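Local coordinates for protein interacting with HSP90 1 (Saccharomyces cerevisiae, PDB 4CGU), which takes part in pre-rRNA processing and is required for the interaction between NOP58 and snoRNA, this chain being its C-terminal part, at residues B[79-84]-B[107-112]; B[85-90]-B[134-139]; B[112-117]-B[121-126]. All coordinates share one frame; numbering follows the deposited sequence.

Contact 1 (B[79-84]-B[107-112]); sequences PEYEVK and KPDRFS
Tyr-81 reaches from the start of strand 81-87 to Asp-109, and its hydroxyl donates a short hydrogen bond to the carboxylate, OH to OD1 2.5 Å. The two side chains come from opposite directions. OD1 lies at the edge of the tyrosine ring, near the ring plane, whereas the hydroxyl meets OD1 from above the carboxylate plane, 36° out of it. The tyrosine suits this place because a long, rigid ring can carry a polar group across the gap between two backbones that do not pair. CG of Asp-109 stands anti to the carbonyl carbon (chi1 -82°), and this torsion brings the carboxylate close to Tyr-81 although the bond to CB does not itself point there. Its other oxygen, OD2, is hydrogen-bonded to Asn-101 ND2, so both oxygens are engaged, which probably limits rotation of the carboxylate. Pro-79 adds a lighter touch, its CB 4.1 Å from Asp-109 OD1. Phe-111 supplies the apolar side: its CZ lies 4.0 Å from Tyr-81 CE1, with the ring planes inclined at 45° in an oblique pairing. Phe-111 also packs edge-to-face on His-147. The arrangement is a surface contact of a CS domain, whose HSP20-like fold is a beta-sandwich; here a strand at the edge of its sheet within this chain meets the loop leading from strand 95-101 to strand 114-116.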
# COMPACT_ATOMS: atom_id res chain seq x y z
N PRO B 79 26.84 12.00 -1.95
CA PRO B 79 26.78 10.55 -1.77
C PRO B 79 27.14 9.81 -3.05
O PRO B 79 26.89 10.29 -4.15
CB PRO B 79 25.31 10.31 -1.41
CG PRO B 79 24.58 11.44 -2.04
CD PRO B 79 25.51 12.62 -1.92
N GLU B 80 27.74 8.63 -2.90
CA GLU B 80 28.06 7.78 -4.03
C GLU B 80 27.33 6.46 -3.86
O GLU B 80 27.84 5.55 -3.20
CB GLU B 80 29.57 7.55 -4.10
CG GLU B 80 30.02 6.70 -5.27
CD GLU B 80 31.53 6.55 -5.33
OE1 GLU B 80 32.22 7.20 -4.51
OE2 GLU B 80 32.02 5.79 -6.18
N TYR B 81 26.14 6.36 -4.43
CA TYR B 81 25.33 5.16 -4.28
C TYR B 81 25.69 4.07 -5.29
O TYR B 81 25.94 4.35 -6.45
CB TYR B 81 23.83 5.48 -4.41
CG TYR B 81 23.32 6.49 -3.40
CD1 TYR B 81 23.31 6.20 -2.04
CD2 TYR B 81 22.85 7.73 -3.81
CE1 TYR B 81 22.83 7.12 -1.12
CE2 TYR B 81 22.38 8.66 -2.90
CZ TYR B 81 22.37 8.35 -1.56
OH TYR B 81 21.90 9.28 -0.65
N GLU B 82 25.71 2.84 -4.81
CA GLU B 82 25.85 1.68 -5.67
C GLU B 82 24.75 0.69 -5.34
O GLU B 82 24.43 0.44 -4.17
CB GLU B 82 27.23 1.04 -5.51
CG GLU B 82 28.34 1.89 -6.11
CD GLU B 82 29.70 1.23 -6.01
OE1 GLU B 82 29.77 0.08 -5.55
OE2 GLU B 82 30.70 1.88 -6.38
N VAL B 83 24.15 0.13 -6.39
CA VAL B 83 22.98 -0.71 -6.26
C VAL B 83 23.27 -2.15 -6.65
O VAL B 83 23.94 -2.42 -7.65
CB VAL B 83 21.83 -0.18 -7.14
CG1 VAL B 83 20.56 -0.97 -6.90
CG2 VAL B 83 21.61 1.30 -6.88
N LYS B 84 22.77 -3.08 -5.84
CA LYS B 84 22.79 -4.50 -6.20
C LYS B 84 21.37 -5.02 -6.14
O LYS B 84 20.56 -4.54 -5.35
CB LYS B 84 23.66 -5.29 -5.22
CG LYS B 84 25.13 -4.92 -5.23
CD LYS B 84 25.89 -5.76 -4.23
CE LYS B 84 27.38 -5.47 -4.27
NZ LYS B 84 28.11 -6.27 -3.25
N LYS B 107 28.19 13.00 4.61
CA LYS B 107 26.83 13.51 4.82
C LYS B 107 25.83 12.41 5.16
O LYS B 107 25.85 11.34 4.54
CB LYS B 107 26.32 14.35 3.65
CG LYS B 107 27.14 15.59 3.34
CD LYS B 107 26.53 16.35 2.17
CE LYS B 107 25.10 16.78 2.49
NZ LYS B 107 25.07 17.75 3.62
N PRO B 108 24.95 12.67 6.14
CA PRO B 108 23.87 11.74 6.46
C PRO B 108 22.92 11.58 5.28
O PRO B 108 22.67 12.54 4.56
CB PRO B 108 23.16 12.41 7.64
CG PRO B 108 23.55 13.86 7.56
CD PRO B 108 24.95 13.85 7.02
N ASP B 109 22.40 10.37 5.09
CA ASP B 109 21.52 10.07 3.97
C ASP B 109 20.06 10.42 4.26
O ASP B 109 19.47 9.92 5.21
CB ASP B 109 21.62 8.59 3.59
CG ASP B 109 22.81 8.29 2.70
OD1 ASP B 109 22.94 8.96 1.65
OD2 ASP B 109 23.61 7.39 3.04
N ARG B 110 19.49 11.29 3.42
CA ARG B 110 18.07 11.59 3.49
C ARG B 110 17.33 10.75 2.45
O ARG B 110 17.70 10.74 1.27
CB ARG B 110 17.83 13.08 3.25
N PHE B 111 16.29 10.05 2.88
CA PHE B 111 15.56 9.13 2.01
C PHE B 111 14.05 9.33 2.15
O PHE B 111 13.49 9.09 3.22
CB PHE B 111 15.87 7.68 2.37
CG PHE B 111 17.26 7.24 2.00
CD1 PHE B 111 17.79 7.54 0.76
CD2 PHE B 111 18.02 6.51 2.90
CE1 PHE B 111 19.07 7.12 0.43
CE2 PHE B 111 19.29 6.09 2.57
CZ PHE B 111 19.81 6.39 1.33
N SER B 112 13.41 9.73 1.06
CA SER B 112 11.95 9.80 1.03
C SER B 112 11.41 9.03 -0.17
O SER B 112 10.95 9.62 -1.14
CB SER B 112 11.48 11.26 0.98
OG SER B 112 10.07 11.34 0.83

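Contact 2 (B[85-90]-B[134-139]); sequences MKRFKG and RDIVVN
Arg-87 and Ile-136 are the residues whose CA atoms come nearest here, yet they stay 10.2 Å apart, and the two backbones are bridged by side chains alone. Arg-87 extends from the end of strand 81-87 and meets Asp-135 in a salt bridge. NH2 points to OD2 along an almost straight bond (168°), modelled at 2.5 Å, a length so short that its exact value is doubtful. NH1 adds a weak, bent bond to OD1 at 3.1 Å. OD2 meets the guanidinium at its edge, but the two planes are 45° apart, so the two-pronged bridge is twisted. Bends at chi2 and chi3 fold the arginine so that one face of its guanidinium lies over Ile-136, whose CD1 is 3.7 Å from NE and sits over the centre of the group. Isoleucine suits this buried spot, since its apolar CD1 can lie against the flat face of the guanidinium, where no N-H points. An alanine here would remove that support and would probably let the guanidinium swing, loosening its hold on Asp-135. The result is a surface salt bridge backed by an apolar side chain, joining a strand at the edge of its sheet within this chain to the loop between strands 129-131 and 144-148 of the CS-domain beta-sandwich.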
# COMPACT_ATOMS: atom_id res chain seq x y z
N MSE B 85 21.07 -6.00 -6.97
CA MSE B 85 19.75 -6.61 -6.95
C MSE B 85 19.91 -8.12 -6.96
O MSE B 85 20.85 -8.65 -7.56
CB MSE B 85 18.92 -6.12 -8.14
CG MSE B 85 18.60 -4.62 -8.04
SE MSE B 85 17.76 -3.82 -9.61
CE MSE B 85 15.97 -4.51 -9.38
N LYS B 86 19.02 -8.81 -6.26
CA LYS B 86 19.07 -10.27 -6.18
C LYS B 86 17.66 -10.83 -6.18
O LYS B 86 16.79 -10.32 -5.47
CB LYS B 86 19.81 -10.70 -4.92
CG LYS B 86 19.93 -12.21 -4.76
CD LYS B 86 20.70 -12.57 -3.49
CE LYS B 86 20.69 -14.07 -3.23
NZ LYS B 86 21.22 -14.41 -1.87
N ARG B 87 17.44 -11.88 -6.96
CA ARG B 87 16.12 -12.50 -7.07
C ARG B 87 16.00 -13.72 -6.17
O ARG B 87 16.99 -14.36 -5.84
CB ARG B 87 15.82 -12.88 -8.53
CG ARG B 87 15.57 -11.70 -9.44
CD ARG B 87 14.25 -11.02 -9.14
NE ARG B 87 13.12 -11.79 -9.67
CZ ARG B 87 12.61 -11.64 -10.89
NH1 ARG B 87 13.12 -10.74 -11.73
NH2 ARG B 87 11.58 -12.39 -11.27
N PHE B 88 14.77 -14.03 -5.78
CA PHE B 88 14.52 -15.13 -4.86
C PHE B 88 13.36 -15.99 -5.36
O PHE B 88 12.43 -15.48 -5.99
CB PHE B 88 14.19 -14.60 -3.46
CG PHE B 88 15.35 -13.95 -2.76
CD1 PHE B 88 15.66 -12.62 -2.97
CD2 PHE B 88 16.13 -14.68 -1.87
CE1 PHE B 88 16.72 -12.03 -2.32
CE2 PHE B 88 17.19 -14.09 -1.22
CZ PHE B 88 17.49 -12.76 -1.45
N LYS B 89 13.42 -17.28 -5.06
CA LYS B 89 12.33 -18.20 -5.38
C LYS B 89 11.78 -18.79 -4.08
O LYS B 89 12.52 -19.00 -3.13
CB LYS B 89 12.84 -19.34 -6.27
CG LYS B 89 13.41 -18.88 -7.60
CD LYS B 89 14.01 -20.04 -8.38
CE LYS B 89 14.51 -19.59 -9.73
NZ LYS B 89 15.08 -20.71 -10.52
N GLY B 90 10.47 -19.04 -4.05
CA GLY B 90 9.82 -19.65 -2.91
C GLY B 90 9.93 -18.89 -1.60
O GLY B 90 9.95 -19.48 -0.52
N ARG B 134 9.81 -6.30 -14.58
CA ARG B 134 8.43 -6.29 -15.05
C ARG B 134 7.70 -7.61 -14.78
O ARG B 134 6.48 -7.67 -14.87
CB ARG B 134 8.38 -5.96 -16.54
CG ARG B 134 9.18 -6.92 -17.40
CD ARG B 134 9.21 -6.46 -18.84
NE ARG B 134 9.57 -5.05 -18.95
CZ ARG B 134 9.93 -4.45 -20.07
NH1 ARG B 134 9.99 -5.15 -21.20
NH2 ARG B 134 10.24 -3.16 -20.08
N ASP B 135 8.46 -8.65 -14.45
CA ASP B 135 7.87 -9.97 -14.23
C ASP B 135 7.48 -10.22 -12.78
O ASP B 135 7.27 -11.37 -12.38
CB ASP B 135 8.83 -11.07 -14.70
CG ASP B 135 10.06 -11.19 -13.81
OD1 ASP B 135 10.66 -10.15 -13.46
OD2 ASP B 135 10.42 -12.32 -13.44
N ILE B 136 7.40 -9.16 -11.98
CA ILE B 136 7.09 -9.28 -10.56
C ILE B 136 5.80 -8.55 -10.20
O ILE B 136 5.61 -7.40 -10.59
CB ILE B 136 8.24 -8.74 -9.70
CG1 ILE B 136 9.36 -9.78 -9.58
CG2 ILE B 136 7.76 -8.36 -8.31
CD1 ILE B 136 10.57 -9.27 -8.84
N VAL B 137 4.92 -9.21 -9.46
CA VAL B 137 3.74 -8.53 -8.93
C VAL B 137 4.17 -7.60 -7.79
O VAL B 137 4.85 -8.01 -6.85
CB VAL B 137 2.62 -9.52 -8.48
CG1 VAL B 137 2.22 -10.41 -9.65
CG2 VAL B 137 3.05 -10.36 -7.28
N VAL B 138 3.83 -6.33 -7.91
CA VAL B 138 4.25 -5.36 -6.91
C VAL B 138 3.07 -4.79 -6.15
O VAL B 138 2.20 -4.13 -6.73
CB VAL B 138 5.07 -4.22 -7.52
CG1 VAL B 138 5.48 -3.22 -6.44
CG2 VAL B 138 6.29 -4.77 -8.24
N ASN B 139 3.04 -5.05 -4.85
CA ASN B 139 2.07 -4.45 -3.95
C ASN B 139 2.79 -3.46 -3.06
O ASN B 139 3.61 -3.85 -2.22
CB ASN B 139 1.39 -5.54 -3.12
CG ASN B 139 0.19 -5.03 -2.34
OD1 ASN B 139 0.08 -3.84 -2.05
ND2 ASN B 139 -0.71 -5.95 -2.00

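Contact 3 (B[112-117]-B[121-126]); sequences SPSYNF and ILYING
Ser-114 and Tyr-123 form the hydrogen-bonded pair at the end of the paired strands away from the turn of an antiparallel hairpin, with Ser-114 N to Tyr-123 O at 2.9 Å and Tyr-123 N to Ser-114 O at 2.8 Å. Toward the turn, Asn-116 N gives Ile-121 O a nearly straight bond (173°) of 3.0 Å. The buried face belongs to Tyr-115 and Leu-122, the non-hydrogen-bonded pair between these two. Leu-122 has CG anti to the backbone N (chi1 179°), and with chi2 at 61° its CD1 lies 3.3 Å from Ser-114 O and 4.2 Å from Tyr-115 CB. Pro-113 and Ile-124 continue this apolar group, and the proline's CA approaches Tyr-123 O at 3.0 Å in a CA-H...O contact. On the other face Ser-114, Asn-116, Ile-121 and Tyr-123 are partly exposed; the loose points are the weak bonds from Ile-121 N to Asn-116 O and from Ser-112 N to Ile-124 O. Asn-116 CB lies in the plane of the Tyr-123 ring, at its edge, 4.0 Å from CE2; asparagine suits the turn because its OD1 accepts from Glu-119 N, while Tyr-123 OH bonds Glu-119 OE1. Apolar Leu-122 and Ile-124 suit the buried face, resting on strand 153-157 of the facing sheet; strand 121-123 pairs onward with strand 129-131, and strand 114-116 pairs antiparallel with a strand of the other protein chain.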
# COMPACT_ATOMS: atom_id res chain seq x y z
N SER B 112 13.41 9.73 1.06
CA SER B 112 11.95 9.80 1.03
C SER B 112 11.41 9.03 -0.17
O SER B 112 10.95 9.62 -1.14
CB SER B 112 11.48 11.26 0.98
OG SER B 112 10.07 11.34 0.83
N PRO B 113 11.48 7.69 -0.11
CA PRO B 113 11.13 6.88 -1.28
C PRO B 113 9.65 6.97 -1.65
O PRO B 113 8.79 7.20 -0.80
CB PRO B 113 11.47 5.45 -0.84
CG PRO B 113 12.41 5.61 0.32
CD PRO B 113 11.96 6.86 1.01
N SER B 114 9.38 6.79 -2.93
CA SER B 114 8.01 6.78 -3.43
C SER B 114 7.89 5.75 -4.55
O SER B 114 8.84 5.49 -5.26
CB SER B 114 7.63 8.17 -3.95
OG SER B 114 8.47 8.55 -5.02
N TYR B 115 6.71 5.16 -4.69
CA TYR B 115 6.50 4.18 -5.74
C TYR B 115 5.48 4.69 -6.74
O TYR B 115 4.35 5.01 -6.38
CB TYR B 115 6.02 2.85 -5.15
CG TYR B 115 5.67 1.82 -6.20
CD1 TYR B 115 6.66 1.25 -6.99
CD2 TYR B 115 4.36 1.40 -6.39
CE1 TYR B 115 6.34 0.30 -7.95
CE2 TYR B 115 4.04 0.46 -7.34
CZ TYR B 115 5.03 -0.09 -8.12
OH TYR B 115 4.71 -1.03 -9.07
N ASN B 116 5.89 4.75 -8.00
CA ASN B 116 5.03 5.17 -9.09
C ASN B 116 4.38 3.94 -9.75
O ASN B 116 5.06 3.12 -10.35
CB ASN B 116 5.83 5.96 -10.12
CG ASN B 116 4.95 6.62 -11.17
OD1 ASN B 116 4.32 5.95 -11.98
ND2 ASN B 116 4.91 7.95 -11.15
N PHE B 117 3.05 3.83 -9.64
CA PHE B 117 2.34 2.62 -10.05
C PHE B 117 2.44 2.33 -11.55
O PHE B 117 2.71 1.20 -11.95
CB PHE B 117 0.87 2.69 -9.63
CG PHE B 117 0.66 2.92 -8.16
CD1 PHE B 117 0.74 1.87 -7.26
CD2 PHE B 117 0.35 4.18 -7.67
CE1 PHE B 117 0.55 2.07 -5.91
CE2 PHE B 117 0.14 4.39 -6.33
CZ PHE B 117 0.25 3.33 -5.44
N ILE B 121 8.26 2.16 -10.97
CA ILE B 121 9.57 2.63 -10.55
C ILE B 121 9.55 3.04 -9.09
O ILE B 121 8.66 3.78 -8.66
CB ILE B 121 10.02 3.86 -11.37
CG1 ILE B 121 10.28 3.50 -12.83
CG2 ILE B 121 11.27 4.49 -10.76
CD1 ILE B 121 10.72 4.69 -13.68
N LEU B 122 10.53 2.56 -8.33
CA LEU B 122 10.69 2.98 -6.95
C LEU B 122 11.74 4.08 -6.87
O LEU B 122 12.93 3.82 -7.03
CB LEU B 122 11.12 1.79 -6.08
CG LEU B 122 11.35 2.13 -4.61
CD1 LEU B 122 10.07 2.67 -3.97
CD2 LEU B 122 11.85 0.92 -3.85
N TYR B 123 11.30 5.30 -6.65
CA TYR B 123 12.20 6.43 -6.49
C TYR B 123 12.72 6.43 -5.07
O TYR B 123 11.96 6.19 -4.13
CB TYR B 123 11.48 7.73 -6.81
CG TYR B 123 11.10 7.82 -8.27
CD1 TYR B 123 12.00 8.33 -9.21
CD2 TYR B 123 9.87 7.37 -8.72
CE1 TYR B 123 11.67 8.40 -10.56
CE2 TYR B 123 9.52 7.44 -10.06
CZ TYR B 123 10.43 7.95 -10.97
OH TYR B 123 10.09 8.01 -12.31
N ILE B 124 14.01 6.67 -4.91
CA ILE B 124 14.65 6.63 -3.60
C ILE B 124 14.89 8.05 -3.09
O ILE B 124 14.49 8.39 -1.97
CB ILE B 124 15.97 5.84 -3.64
CG1 ILE B 124 15.70 4.40 -4.07
CG2 ILE B 124 16.67 5.88 -2.28
CD1 ILE B 124 14.77 3.63 -3.13
N ASN B 125 15.54 8.86 -3.91
CA ASN B 125 15.61 10.30 -3.68
C ASN B 125 15.83 11.04 -4.99
O ASN B 125 15.57 10.50 -6.06
CB ASN B 125 16.67 10.68 -2.63
CG ASN B 125 18.05 10.10 -2.93
OD1 ASN B 125 18.44 9.92 -4.09
ND2 ASN B 125 18.81 9.82 -1.87
N GLY B 126 16.29 12.29 -4.90
CA GLY B 126 16.51 13.10 -6.08
C GLY B 126 17.47 12.46 -7.06
O GLY B 126 17.27 12.52 -8.28

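From the N terminus, strand 81-87 supplies the first half of contact 1 and then, without a break, of contact 2. Contact 1 closes a loop of 22 residues containing strand 95-101; contact 2 closes one of 43 residues, and because its first segment lies inside the loop of contact 1, the two cross. Their centres are about 23 Å apart, on opposite sides of the chain's centre. Contact 3, a beta hairpin, follows contact 1 in series, shares Ser-112 with it and nests within the loop of contact 2. Its Ile-124 and Asn-125 touch contact 1, and its Tyr-115 meets Val-138 of contact 2. Contacts 1 and 2 tie strand 81-87 to the loops before and after the smaller sheet, while contact 3 pairs two of that sheet's own strands.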